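Local structure of putative surface anchored protein (Clostridium perfringens B, 4NI6) at residues T5-D10 with K18-S23; E46-T51 with G81-D86; M55-K58 with S62-E65; E64-K69 with Q90-G95; L85-Q90 with Y98-N103. The protein probably forms part of the repetitive Ig-like shaft of a bacterial surface adhesin, stabilised by an autocatalytically formed internal ester cross-link. One frame throughout, in Å; residues are numbered along the deposited sequence.

Contact 1 of 5, residues T5-D10 with K18-S23; sequences TTVAAD and KEALVS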
# COMPACT_ATOMS: atom_id res chain seq x y z
N THR A 5 -2.85 -5.84 -2.67
CA THR A 5 -1.83 -5.47 -1.67
C THR A 5 -2.00 -6.24 -0.37
O THR A 5 -3.11 -6.61 -0.02
CB THR A 5 -1.86 -3.96 -1.39
OG1 THR A 5 -3.10 -3.66 -0.72
CG2 THR A 5 -1.78 -3.11 -2.66
N THR A 6 -0.87 -6.52 0.26
CA THR A 6 -0.85 -7.17 1.56
C THR A 6 0.12 -6.41 2.47
O THR A 6 1.33 -6.38 2.22
CB THR A 6 -0.38 -8.63 1.44
OG1 THR A 6 -1.14 -9.30 0.42
CG2 THR A 6 -0.58 -9.37 2.75
N VAL A 7 -0.41 -5.86 3.56
CA VAL A 7 0.44 -5.22 4.56
C VAL A 7 1.11 -6.24 5.46
O VAL A 7 0.58 -7.31 5.69
CB VAL A 7 -0.38 -4.19 5.38
CG1 VAL A 7 -1.38 -4.87 6.31
CG2 VAL A 7 0.51 -3.23 6.15
N ALA A 8 2.29 -5.89 5.96
CA ALA A 8 2.93 -6.65 7.03
C ALA A 8 3.30 -5.66 8.12
O ALA A 8 3.92 -4.62 7.88
CB ALA A 8 4.18 -7.34 6.53
N ALA A 9 2.92 -6.02 9.35
CA ALA A 9 3.19 -5.18 10.52
C ALA A 9 4.08 -5.99 11.46
O ALA A 9 3.68 -7.06 11.95
CB ALA A 9 1.87 -4.86 11.19
N ASP A 10 5.34 -5.60 11.55
CA ASP A 10 6.33 -6.43 12.25
C ASP A 10 6.33 -7.88 11.70
O ASP A 10 6.56 -8.83 12.41
CB ASP A 10 6.13 -6.35 13.77
CG ASP A 10 6.42 -4.86 14.31
OD1 ASP A 10 7.30 -3.96 13.62
OD2 ASP A 10 5.97 -4.75 15.57
N LYS A 18 -8.80 -10.98 7.66
CA LYS A 18 -8.31 -10.62 9.01
C LYS A 18 -7.18 -9.61 8.90
O LYS A 18 -6.17 -9.86 8.25
CB LYS A 18 -7.82 -11.88 9.76
CG LYS A 18 -7.28 -11.64 11.18
CD LYS A 18 -6.62 -12.92 11.70
CE LYS A 18 -5.99 -12.72 13.07
NZ LYS A 18 -5.42 -13.99 13.60
N GLU A 19 -7.37 -8.46 9.54
CA GLU A 19 -6.34 -7.43 9.61
C GLU A 19 -5.08 -7.98 10.28
O GLU A 19 -5.16 -8.88 11.13
CB GLU A 19 -6.85 -6.23 10.43
CG GLU A 19 -8.13 -5.56 9.95
CD GLU A 19 -9.43 -6.18 10.42
OE1 GLU A 19 -9.44 -7.30 11.02
OE2 GLU A 19 -10.46 -5.49 10.21
N ALA A 20 -3.92 -7.43 9.92
CA ALA A 20 -2.67 -7.73 10.66
C ALA A 20 -2.78 -7.17 12.07
O ALA A 20 -3.03 -5.99 12.24
CB ALA A 20 -1.49 -7.09 9.96
N LEU A 21 -2.60 -8.03 13.07
CA LEU A 21 -2.69 -7.58 14.44
C LEU A 21 -1.30 -7.35 15.07
O LEU A 21 -0.37 -8.15 14.91
CB LEU A 21 -3.45 -8.63 15.27
CG LEU A 21 -4.91 -8.84 14.90
CD1 LEU A 21 -5.58 -9.89 15.77
CD2 LEU A 21 -5.71 -7.55 14.87
N VAL A 22 -1.18 -6.20 15.69
CA VAL A 22 -0.00 -5.88 16.50
C VAL A 22 -0.39 -5.88 17.97
O VAL A 22 -1.31 -5.17 18.35
CB VAL A 22 0.56 -4.48 16.14
CG1 VAL A 22 1.80 -4.17 16.96
CG2 VAL A 22 0.85 -4.35 14.65
N SER A 23 0.25 -6.72 18.77
CA SER A 23 -0.11 -6.78 20.17
C SER A 23 0.20 -5.47 20.85
O SER A 23 1.10 -4.73 20.44
CB SER A 23 0.61 -7.91 20.90
OG SER A 23 1.99 -7.62 21.00
O HOH W 1 2.50 -7.42 14.44
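In the Ig-like beta sandwich of this domain, Val7 and Ala9 pack across the interior against Ala20 and Val22, closing the gap between one sheet and the short strand 20-22 of the other. The strands run nearly parallel, 15° apart, and their axes approach to 7.1 Å. Such closeness suits alanine: a bare methyl fills the gap on both sides, with Ala9 CB 4.2 Å from Ala20 CB. The tightest touch is made by Val22, whose CG2 comes within 3.6 Å of Ala9 CB. With CG1 anti to the backbone N (chi1 -179°), that branch is left for the Asp10 end of the contact, while CG2 reaches Ala9. Val7 adds CG1, 4.3 Å from Ala20 CB, a looser but still apolar touch. Beyond the methyls a water spans the two backbones, donating to Ala9 O at 2.8 Å and to Leu21 O at 3.0 Å; it links strands that share no direct hydrogen bond here. Asp10 turns its carboxylate to the backbone N of Asp32. Strand 3-9 lies between strands 12-13 and 31-39 and carries Thr5, whose OG1 is esterified to Gln135 of strand 121-139, the parallel neighbour of strand 20-22.

Contact 2 of 5, residues E46-T51 with G81-D86; sequences EKYNLT and GQWELD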
# COMPACT_ATOMS: atom_id res chain seq x y z
N GLU A 46 8.20 -1.07 -18.34
CA GLU A 46 7.96 0.34 -18.13
C GLU A 46 8.13 0.72 -16.65
O GLU A 46 7.72 -0.04 -15.74
CB GLU A 46 6.55 0.75 -18.60
CG GLU A 46 6.40 0.79 -20.11
CD GLU A 46 7.22 1.88 -20.76
OE1 GLU A 46 7.45 2.98 -20.22
OE2 GLU A 46 7.35 1.74 -21.97
N LYS A 47 8.63 1.93 -16.41
CA LYS A 47 8.78 2.47 -15.04
C LYS A 47 7.49 3.14 -14.59
O LYS A 47 6.78 3.80 -15.39
CB LYS A 47 9.90 3.50 -15.01
CG LYS A 47 11.28 2.92 -15.22
CD LYS A 47 12.42 3.87 -14.87
CE LYS A 47 12.40 5.13 -15.73
NZ LYS A 47 13.68 5.90 -15.64
N TYR A 48 7.23 3.00 -13.28
CA TYR A 48 6.07 3.60 -12.60
C TYR A 48 6.53 4.30 -11.33
O TYR A 48 7.49 3.85 -10.71
CB TYR A 48 5.03 2.53 -12.21
CG TYR A 48 4.34 1.90 -13.40
CD1 TYR A 48 5.00 0.93 -14.18
CD2 TYR A 48 3.03 2.21 -13.70
CE1 TYR A 48 4.39 0.40 -15.32
CE2 TYR A 48 2.42 1.70 -14.83
CZ TYR A 48 3.10 0.76 -15.61
OH TYR A 48 2.54 0.26 -16.78
N ASN A 49 5.90 5.43 -11.04
CA ASN A 49 6.03 6.06 -9.74
C ASN A 49 5.02 5.37 -8.81
O ASN A 49 3.81 5.48 -9.02
CB ASN A 49 5.62 7.53 -9.83
CG ASN A 49 6.19 8.29 -11.06
OD1 ASN A 49 5.45 8.98 -11.80
ND2 ASN A 49 7.49 8.28 -11.21
N LEU A 50 5.50 4.70 -7.76
CA LEU A 50 4.63 4.01 -6.79
C LEU A 50 4.55 4.84 -5.53
O LEU A 50 5.58 5.04 -4.86
CB LEU A 50 5.18 2.62 -6.50
CG LEU A 50 4.34 1.82 -5.49
CD1 LEU A 50 2.97 1.48 -6.04
CD2 LEU A 50 5.06 0.56 -5.02
N THR A 51 3.38 5.36 -5.25
CA THR A 51 3.16 6.08 -3.97
C THR A 51 2.30 5.24 -3.04
O THR A 51 1.19 4.87 -3.36
CB THR A 51 2.45 7.42 -4.20
OG1 THR A 51 3.27 8.25 -5.01
CG2 THR A 51 2.16 8.13 -2.85
N GLY A 81 3.63 -9.02 -11.85
CA GLY A 81 4.70 -9.32 -10.93
C GLY A 81 4.40 -8.75 -9.55
O GLY A 81 3.25 -8.47 -9.22
N GLN A 82 5.45 -8.59 -8.75
CA GLN A 82 5.33 -8.13 -7.37
C GLN A 82 6.32 -7.01 -7.10
O GLN A 82 7.49 -7.08 -7.50
CB GLN A 82 5.60 -9.31 -6.44
CG GLN A 82 5.20 -9.04 -5.01
CD GLN A 82 5.42 -10.26 -4.16
OE1 GLN A 82 6.52 -10.50 -3.67
NE2 GLN A 82 4.40 -11.09 -4.06
N TRP A 83 5.87 -6.02 -6.32
CA TRP A 83 6.76 -5.00 -5.77
C TRP A 83 6.63 -5.01 -4.26
O TRP A 83 5.67 -5.55 -3.72
CB TRP A 83 6.38 -3.62 -6.26
CG TRP A 83 6.52 -3.42 -7.74
CD1 TRP A 83 7.59 -3.77 -8.56
CD2 TRP A 83 5.63 -2.63 -8.58
NE1 TRP A 83 7.32 -3.37 -9.85
CE2 TRP A 83 6.19 -2.63 -9.91
CE3 TRP A 83 4.40 -2.06 -8.39
CZ2 TRP A 83 5.55 -2.01 -10.99
CZ3 TRP A 83 3.80 -1.37 -9.42
CH2 TRP A 83 4.33 -1.41 -10.73
N GLU A 84 7.57 -4.36 -3.59
CA GLU A 84 7.52 -4.10 -2.15
C GLU A 84 7.71 -2.63 -1.90
O GLU A 84 8.48 -1.97 -2.61
CB GLU A 84 8.59 -4.92 -1.44
CG GLU A 84 8.33 -6.40 -1.57
CD GLU A 84 9.31 -7.22 -0.80
OE1 GLU A 84 9.81 -6.73 0.23
OE2 GLU A 84 9.60 -8.35 -1.23
N LEU A 85 7.12 -2.15 -0.79
CA LEU A 85 7.26 -0.76 -0.36
C LEU A 85 7.36 -0.73 1.16
O LEU A 85 6.46 -1.20 1.85
CB LEU A 85 6.06 0.08 -0.81
CG LEU A 85 6.20 1.56 -0.51
CD1 LEU A 85 5.65 2.43 -1.63
CD2 LEU A 85 5.46 1.88 0.76
N ASP A 86 8.48 -0.24 1.68
CA ASP A 86 8.79 -0.33 3.11
C ASP A 86 8.64 1.07 3.72
O ASP A 86 9.38 1.99 3.36
CB ASP A 86 10.25 -0.81 3.26
CG ASP A 86 10.65 -1.15 4.68
OD1 ASP A 86 9.86 -0.87 5.60
OD2 ASP A 86 11.75 -1.73 4.84
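Tyr48 OH is gripped by two groups, the backbone N of Val43 and OE1 of Gln123, which hold the phenol in place while its ring packs against Trp83. These bonds satisfy the one polar atom of an otherwise apolar side chain, which is why tyrosine can be buried here. Trp83 is served likewise: its indole NE1 bonds to Thr74 O, and the six-membered part of the ring reaches across the sandwich. Tyr48 CD1 and Trp83 CH2 stand 4.2 Å apart, the two rings meeting at a slant. Leu50 is the next inward-facing residue. Its CG is anti to the backbone N (chi1 179°), which carries the isobutyl group across toward strand 81-90, where CD2 lies 4.3 Å from Trp83 CE3 and 3.9 Å from Leu85 CD1. The leucine side chains cross obliquely, but Leu85 has two deposited conformations, so this last distance holds for one of them. Large side chains suit the spacing, since the strand axes stay 9.2 Å apart at 46°. Strand 47-57 lies between strands 63-74 and 97-106 in one sheet, and strand 81-90 borders strand 31-39 in the other; Ile37 of strand 31-39 touches both leucines, and Tyr39 stacks on Trp83.

Contact 3 of 5, residues M55-K58 with S62-E65; sequences MHVK and SLEE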
# COMPACT_ATOMS: atom_id res chain seq x y z
N MET A 55 -2.75 5.23 6.15
CA MET A 55 -3.87 6.09 6.58
C MET A 55 -4.44 5.58 7.90
O MET A 55 -4.74 4.40 8.03
CB MET A 55 -4.98 6.00 5.54
CG MET A 55 -4.53 6.32 4.11
SD MET A 55 -3.80 7.98 3.86
CE MET A 55 -5.27 8.95 4.10
N HIS A 56 -4.60 6.48 8.86
CA HIS A 56 -5.33 6.22 10.09
C HIS A 56 -6.80 6.25 9.79
O HIS A 56 -7.32 7.23 9.24
CB HIS A 56 -4.91 7.27 11.11
CG HIS A 56 -5.60 7.17 12.43
ND1 HIS A 56 -5.69 8.23 13.25
CD2 HIS A 56 -6.25 6.13 13.07
CE1 HIS A 56 -6.28 7.88 14.40
NE2 HIS A 56 -6.65 6.60 14.30
N VAL A 57 -7.47 5.13 10.04
CA VAL A 57 -8.92 4.98 9.80
C VAL A 57 -9.69 5.27 11.07
O VAL A 57 -9.61 4.49 12.03
CB VAL A 57 -9.28 3.55 9.36
CG1 VAL A 57 -10.76 3.45 9.01
CG2 VAL A 57 -8.41 3.11 8.21
N LYS A 58 -10.48 6.33 11.07
CA LYS A 58 -11.26 6.70 12.24
C LYS A 58 -12.61 5.99 12.26
O LYS A 58 -13.07 5.48 11.24
CB LYS A 58 -11.43 8.21 12.31
CG LYS A 58 -10.10 8.93 12.45
CD LYS A 58 -10.28 10.41 12.69
CE LYS A 58 -9.31 10.89 13.77
NZ LYS A 58 -9.56 12.31 14.14
N SER A 62 -13.54 8.48 8.46
CA SER A 62 -12.60 9.46 7.93
C SER A 62 -11.17 8.96 8.06
O SER A 62 -10.89 8.02 8.80
CB SER A 62 -12.77 10.82 8.60
OG SER A 62 -12.24 10.82 9.92
N LEU A 63 -10.29 9.53 7.23
CA LEU A 63 -8.90 9.11 7.15
C LEU A 63 -8.00 10.27 7.49
O LEU A 63 -8.33 11.42 7.25
CB LEU A 63 -8.58 8.65 5.73
CG LEU A 63 -9.47 7.55 5.15
CD1 LEU A 63 -9.12 7.35 3.68
CD2 LEU A 63 -9.32 6.24 5.93
N GLU A 64 -6.85 9.96 8.08
CA GLU A 64 -5.78 10.92 8.21
C GLU A 64 -4.46 10.27 7.87
O GLU A 64 -4.16 9.18 8.34
CB GLU A 64 -5.77 11.48 9.62
CG GLU A 64 -7.18 11.68 10.11
CD GLU A 64 -7.26 12.54 11.34
OE1 GLU A 64 -8.39 12.94 11.67
OE2 GLU A 64 -6.21 12.83 11.94
N GLU A 65 -3.71 10.90 6.99
CA GLU A 65 -2.45 10.34 6.54
C GLU A 65 -1.43 10.36 7.66
O GLU A 65 -1.20 11.39 8.30
CB GLU A 65 -1.92 11.09 5.33
CG GLU A 65 -0.68 10.47 4.72
CD GLU A 65 -0.23 11.25 3.50
OE1 GLU A 65 -0.91 11.17 2.45
OE2 GLU A 65 0.81 11.92 3.57
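Met55 folds back over Glu65 and Leu63 in the close-packed half of this beta hairpin, whereas Lys58 and Glu64 meet on its more open side. Bends at chi2 (-59°) and chi3 bring the thioether across the neighbouring strand: SD lies 3.8 Å from Glu65 CA, and CE touches Leu63 CB at 3.7 Å. Methionine is flexible enough for such a hook. Val57 continues this apolar face, lying side by side with Leu63, CG2 to CD2 4.0 Å. Beneath them the antiparallel backbones are bonded both ways at His56 and Glu64, with His56 N donating to Glu64 O at 2.8 Å; near the turn Lys58 N gives a straight bond to Ser62 O (172°). On the other face long polar chains replace this packing. Lys58 CD passes 3.4 Å from Ser62 OG, which is bonded to Asp60, and the chain bends at chi3 to bring NZ to Glu64 OE1 in a 2.8 Å salt bridge, from above the carboxylate plane. Glu64 has a second conformation, so the bridge may be part-time. His56 NE2 bonds Glu96, just before strand 97-106, and its ring meets Tyr98 in that strand, which flanks strand 47-57 and offers Val99 and Phe101 to the apolar face.

Contact 4 of 5, residues E64-K69 with Q90-G95; sequences EEVATK and QKLQVG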
# COMPACT_ATOMS: atom_id res chain seq x y z
N GLU A 64 -6.85 9.96 8.08
CA GLU A 64 -5.78 10.92 8.21
C GLU A 64 -4.46 10.27 7.87
O GLU A 64 -4.16 9.18 8.34
CB GLU A 64 -5.77 11.48 9.62
CG GLU A 64 -7.18 11.68 10.11
CD GLU A 64 -7.26 12.54 11.34
OE1 GLU A 64 -8.39 12.94 11.67
OE2 GLU A 64 -6.21 12.83 11.94
N GLU A 65 -3.71 10.90 6.99
CA GLU A 65 -2.45 10.34 6.54
C GLU A 65 -1.43 10.36 7.66
O GLU A 65 -1.20 11.39 8.30
CB GLU A 65 -1.92 11.09 5.33
CG GLU A 65 -0.68 10.47 4.72
CD GLU A 65 -0.23 11.25 3.50
OE1 GLU A 65 -0.91 11.17 2.45
OE2 GLU A 65 0.81 11.92 3.57
N VAL A 66 -0.80 9.20 7.86
CA VAL A 66 0.26 9.01 8.85
C VAL A 66 1.62 9.09 8.17
O VAL A 66 2.56 9.63 8.73
CB VAL A 66 0.13 7.63 9.53
CG1 VAL A 66 1.27 7.40 10.51
CG2 VAL A 66 -1.22 7.53 10.22
N ALA A 67 1.73 8.46 7.00
CA ALA A 67 3.02 8.33 6.30
C ALA A 67 2.74 8.25 4.81
O ALA A 67 1.71 7.73 4.40
CB ALA A 67 3.77 7.08 6.75
N THR A 68 3.71 8.68 4.02
CA THR A 68 3.66 8.54 2.57
C THR A 68 5.08 8.23 2.10
O THR A 68 6.04 8.80 2.60
CB THR A 68 3.04 9.79 1.92
OG1 THR A 68 2.84 9.56 0.51
CG2 THR A 68 3.92 11.04 2.07
N LYS A 69 5.18 7.40 1.06
CA LYS A 69 6.46 7.09 0.45
C LYS A 69 6.28 6.88 -1.02
O LYS A 69 5.35 6.19 -1.43
CB LYS A 69 7.03 5.81 1.05
CG LYS A 69 8.44 5.53 0.58
CD LYS A 69 9.09 4.44 1.39
CE LYS A 69 10.28 3.83 0.66
NZ LYS A 69 11.38 4.80 0.46
N GLN A 90 7.15 2.91 12.28
CA GLN A 90 6.10 3.89 12.44
C GLN A 90 5.63 3.88 13.87
O GLN A 90 5.38 2.82 14.45
CB GLN A 90 4.94 3.56 11.49
CG GLN A 90 5.33 3.64 10.01
CD GLN A 90 5.59 5.07 9.59
OE1 GLN A 90 4.88 5.97 10.01
NE2 GLN A 90 6.53 5.28 8.68
N LYS A 91 5.49 5.06 14.43
CA LYS A 91 5.08 5.13 15.83
C LYS A 91 3.56 5.27 15.95
O LYS A 91 3.02 6.38 15.89
CB LYS A 91 5.86 6.21 16.62
CG LYS A 91 7.38 5.99 16.73
CD LYS A 91 7.81 5.04 17.84
CE LYS A 91 9.32 4.77 17.79
NZ LYS A 91 10.11 5.90 18.40
N LEU A 92 2.88 4.13 15.81
CA LEU A 92 1.41 4.04 15.74
C LEU A 92 0.70 4.02 17.10
O LEU A 92 1.33 3.78 18.14
CB LEU A 92 1.00 2.80 14.93
CG LEU A 92 1.62 2.73 13.53
CD1 LEU A 92 1.11 1.53 12.75
CD2 LEU A 92 1.31 4.00 12.75
N GLN A 93 -0.59 4.36 17.10
CA GLN A 93 -1.34 4.57 18.36
C GLN A 93 -2.00 3.26 18.76
O GLN A 93 -2.76 2.65 17.99
CB GLN A 93 -2.40 5.66 18.15
CG GLN A 93 -1.85 7.08 18.12
CD GLN A 93 -2.86 8.10 17.61
OE1 GLN A 93 -2.48 9.04 16.82
NE2 GLN A 93 -4.12 7.94 18.07
N VAL A 94 -1.82 2.89 20.03
CA VAL A 94 -2.51 1.72 20.57
C VAL A 94 -4.01 1.89 20.47
O VAL A 94 -4.57 2.94 20.83
CB VAL A 94 -2.06 1.42 22.02
CG1 VAL A 94 -3.02 0.45 22.73
CG2 VAL A 94 -0.65 0.86 22.00
N GLY A 95 -4.68 0.84 20.01
CA GLY A 95 -6.12 0.88 19.83
C GLY A 95 -6.60 1.29 18.45
O GLY A 95 -7.80 1.20 18.17
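Val66 and Gln90 run antiparallel alongside one another, and Leu92 lies across Val66. CG1 of Val66 serves both partners, 3.9 Å from Gln90 OE1 and 4.1 Å from Leu92 CD2. Its place anti to the backbone N (chi1 177°) turns CG1 toward them in one of the two conformations of Val66. Ala67 turns its methyl to the carboxamide of Gln90: CB is 3.6 Å from OE1 and 3.8 Å from NE2, so the whole flat group rests near it and not one atom alone. Small alanine leaves room for that amide, which a bend at chi2 (-70°) folds back so that NE2 can bond Phe87 O. Val66 and Ala67 can both face the end of strand 81-90 and the loop after it because they form a classic beta bulge opposite Leu54. On the other segment an inverse gamma turn centred on Lys91 carries the chain from Gln90 to Leu92, whose side chain also packs on Leu137, Val139 and Tyr98. The chemistry is thus van der Waals contact with an amide one of whose N-H groups bonds Phe87 O; the two segments are joined by shape, without a polar bond, which suits a surface seam.

Contact 5 of 5, residues L85-Q90 with Y98-N103; sequences LDFGNQ and YVVFEN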
# COMPACT_ATOMS: atom_id res chain seq x y z
N LEU A 85 7.12 -2.15 -0.79
CA LEU A 85 7.26 -0.76 -0.36
C LEU A 85 7.36 -0.73 1.16
O LEU A 85 6.46 -1.20 1.85
CB LEU A 85 6.06 0.08 -0.81
CG LEU A 85 6.20 1.56 -0.51
CD1 LEU A 85 5.65 2.43 -1.63
CD2 LEU A 85 5.46 1.88 0.76
N ASP A 86 8.48 -0.24 1.68
CA ASP A 86 8.79 -0.33 3.11
C ASP A 86 8.64 1.07 3.72
O ASP A 86 9.38 1.99 3.36
CB ASP A 86 10.25 -0.81 3.26
CG ASP A 86 10.65 -1.15 4.68
OD1 ASP A 86 9.86 -0.87 5.60
OD2 ASP A 86 11.75 -1.73 4.84
N PHE A 87 7.67 1.23 4.63
CA PHE A 87 7.48 2.50 5.31
C PHE A 87 8.46 2.68 6.47
O PHE A 87 8.48 3.74 7.09
CB PHE A 87 6.05 2.63 5.88
CG PHE A 87 4.98 2.74 4.82
CD1 PHE A 87 4.64 3.98 4.29
CD2 PHE A 87 4.19 1.65 4.49
CE1 PHE A 87 3.67 4.09 3.30
CE2 PHE A 87 3.20 1.76 3.53
CZ PHE A 87 2.93 2.99 2.94
N GLY A 88 9.18 1.63 6.82
CA GLY A 88 10.04 1.64 8.00
C GLY A 88 9.25 1.66 9.30
O GLY A 88 8.06 1.35 9.35
N ASN A 89 9.94 2.05 10.35
CA ASN A 89 9.36 2.10 11.69
C ASN A 89 8.36 3.24 11.83
O ASN A 89 8.66 4.37 11.45
CB ASN A 89 10.47 2.27 12.74
CG ASN A 89 9.94 2.27 14.17
OD1 ASN A 89 9.52 3.31 14.68
ND2 ASN A 89 9.77 1.08 14.72
N GLN A 90 7.15 2.91 12.28
CA GLN A 90 6.10 3.89 12.44
C GLN A 90 5.63 3.88 13.87
O GLN A 90 5.38 2.82 14.45
CB GLN A 90 4.94 3.56 11.49
CG GLN A 90 5.33 3.64 10.01
CD GLN A 90 5.59 5.07 9.59
OE1 GLN A 90 4.88 5.97 10.01
NE2 GLN A 90 6.53 5.28 8.68
N TYR A 98 -5.14 1.18 10.91
CA TYR A 98 -4.44 1.83 9.80
C TYR A 98 -4.56 0.99 8.56
O TYR A 98 -4.51 -0.21 8.62
CB TYR A 98 -2.96 2.03 10.11
CG TYR A 98 -2.73 2.84 11.39
CD1 TYR A 98 -2.73 2.23 12.67
CD2 TYR A 98 -2.56 4.20 11.34
CE1 TYR A 98 -2.64 2.98 13.85
CE2 TYR A 98 -2.49 4.95 12.50
CZ TYR A 98 -2.49 4.33 13.74
OH TYR A 98 -2.33 5.07 14.88
N VAL A 99 -4.63 1.65 7.39
CA VAL A 99 -4.72 0.96 6.10
C VAL A 99 -3.74 1.55 5.10
O VAL A 99 -3.49 2.74 5.09
CB VAL A 99 -6.18 0.99 5.58
CG1 VAL A 99 -6.67 2.41 5.29
CG2 VAL A 99 -6.39 0.09 4.36
N VAL A 100 -3.20 0.65 4.28
CA VAL A 100 -2.27 1.06 3.21
C VAL A 100 -2.98 1.25 1.89
O VAL A 100 -3.78 0.39 1.50
CB VAL A 100 -1.14 0.05 3.03
CG1 VAL A 100 -0.20 0.46 1.90
CG2 VAL A 100 -0.35 -0.14 4.32
N PHE A 101 -2.76 2.43 1.31
CA PHE A 101 -3.19 2.75 -0.06
C PHE A 101 -1.95 2.68 -0.98
O PHE A 101 -0.85 3.06 -0.58
CB PHE A 101 -3.70 4.17 -0.07
CG PHE A 101 -5.09 4.37 0.48
CD1 PHE A 101 -5.81 3.34 1.08
CD2 PHE A 101 -5.66 5.63 0.41
CE1 PHE A 101 -7.08 3.57 1.59
CE2 PHE A 101 -6.94 5.87 0.91
CZ PHE A 101 -7.64 4.84 1.51
N GLU A 102 -2.16 2.29 -2.26
CA GLU A 102 -1.08 2.28 -3.26
C GLU A 102 -1.59 2.85 -4.58
O GLU A 102 -2.74 2.63 -4.95
CB GLU A 102 -0.62 0.86 -3.53
CG GLU A 102 0.08 0.18 -2.37
CD GLU A 102 1.49 0.66 -2.06
OE1 GLU A 102 2.09 0.15 -1.07
OE2 GLU A 102 1.98 1.63 -2.67
N ASN A 103 -0.75 3.67 -5.20
CA ASN A 103 -1.05 4.28 -6.49
C ASN A 103 0.19 4.16 -7.36
O ASN A 103 1.25 4.69 -7.04
CB ASN A 103 -1.36 5.73 -6.24
CG ASN A 103 -1.83 6.44 -7.48
OD1 ASN A 103 -3.03 6.63 -7.69
ND2 ASN A 103 -0.90 6.80 -8.34
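Leu85, which opens the segment, sets its side chain against the carboxylate of Glu102 across the core of the Ig-like sandwich. The two side chains overlap head to flank, Leu85 CB lying 4.0 Å from Glu102 OE1. In one of the two Leu85 conformations CD2 lies over the rim of one Phe87 face, 3.5 Å above the ring plane. Glu102 is bent at chi2 (-73°), which brings OE1 near OD2 of Asp35, a residue that also touches ester-linked Thr5; these acids thus border the cross-link. Asp86, on the outer side of the strand, forms an Asx turn: OD1 takes the N-H of Gly88 at 2.9 Å, from above the carboxylate plane. Phe87 points inward again and presents its edge to Val100, Phe87 CE2 lying 4.0 Å from Val100 CG1. That branch meets the edge near the ring plane; CG2, 4.1 Å from Phe87 CE2, stands to one side of the plane, so a branched residue fits well here. Gly88 has a phi of 70°, readily adopted without a side chain. Gln90 NE2, finally, donates to Phe87 O at 2.9 Å, with the acceptor in the amide plane and the donor above the carbonyl plane.

In the fold
Contacts 1, 2 and 5 are buried and bridge the two sheets of the sandwich mainly with apolar side chains, though contact 5 includes the buried Glu102; contacts 3 and 4 lie at the surface. Contact 3 alone among them joins paired strands, so it alone has main-chain bonds across it, beside a salt bridge and apolar packing. Contacts 2 and 5 share Leu85 and strand 81-90, and 1 meets 5 where Val7 packs on Val100 and Thr5 on Glu102, beside the ester link. Contacts 3 and 4 both use strand 63-74, their centres about 9 Å apart, but 4 trades backbone pairing for side-chain packing against a loop. Tyr98 ties 4 to 5 by bonding Gln93 N.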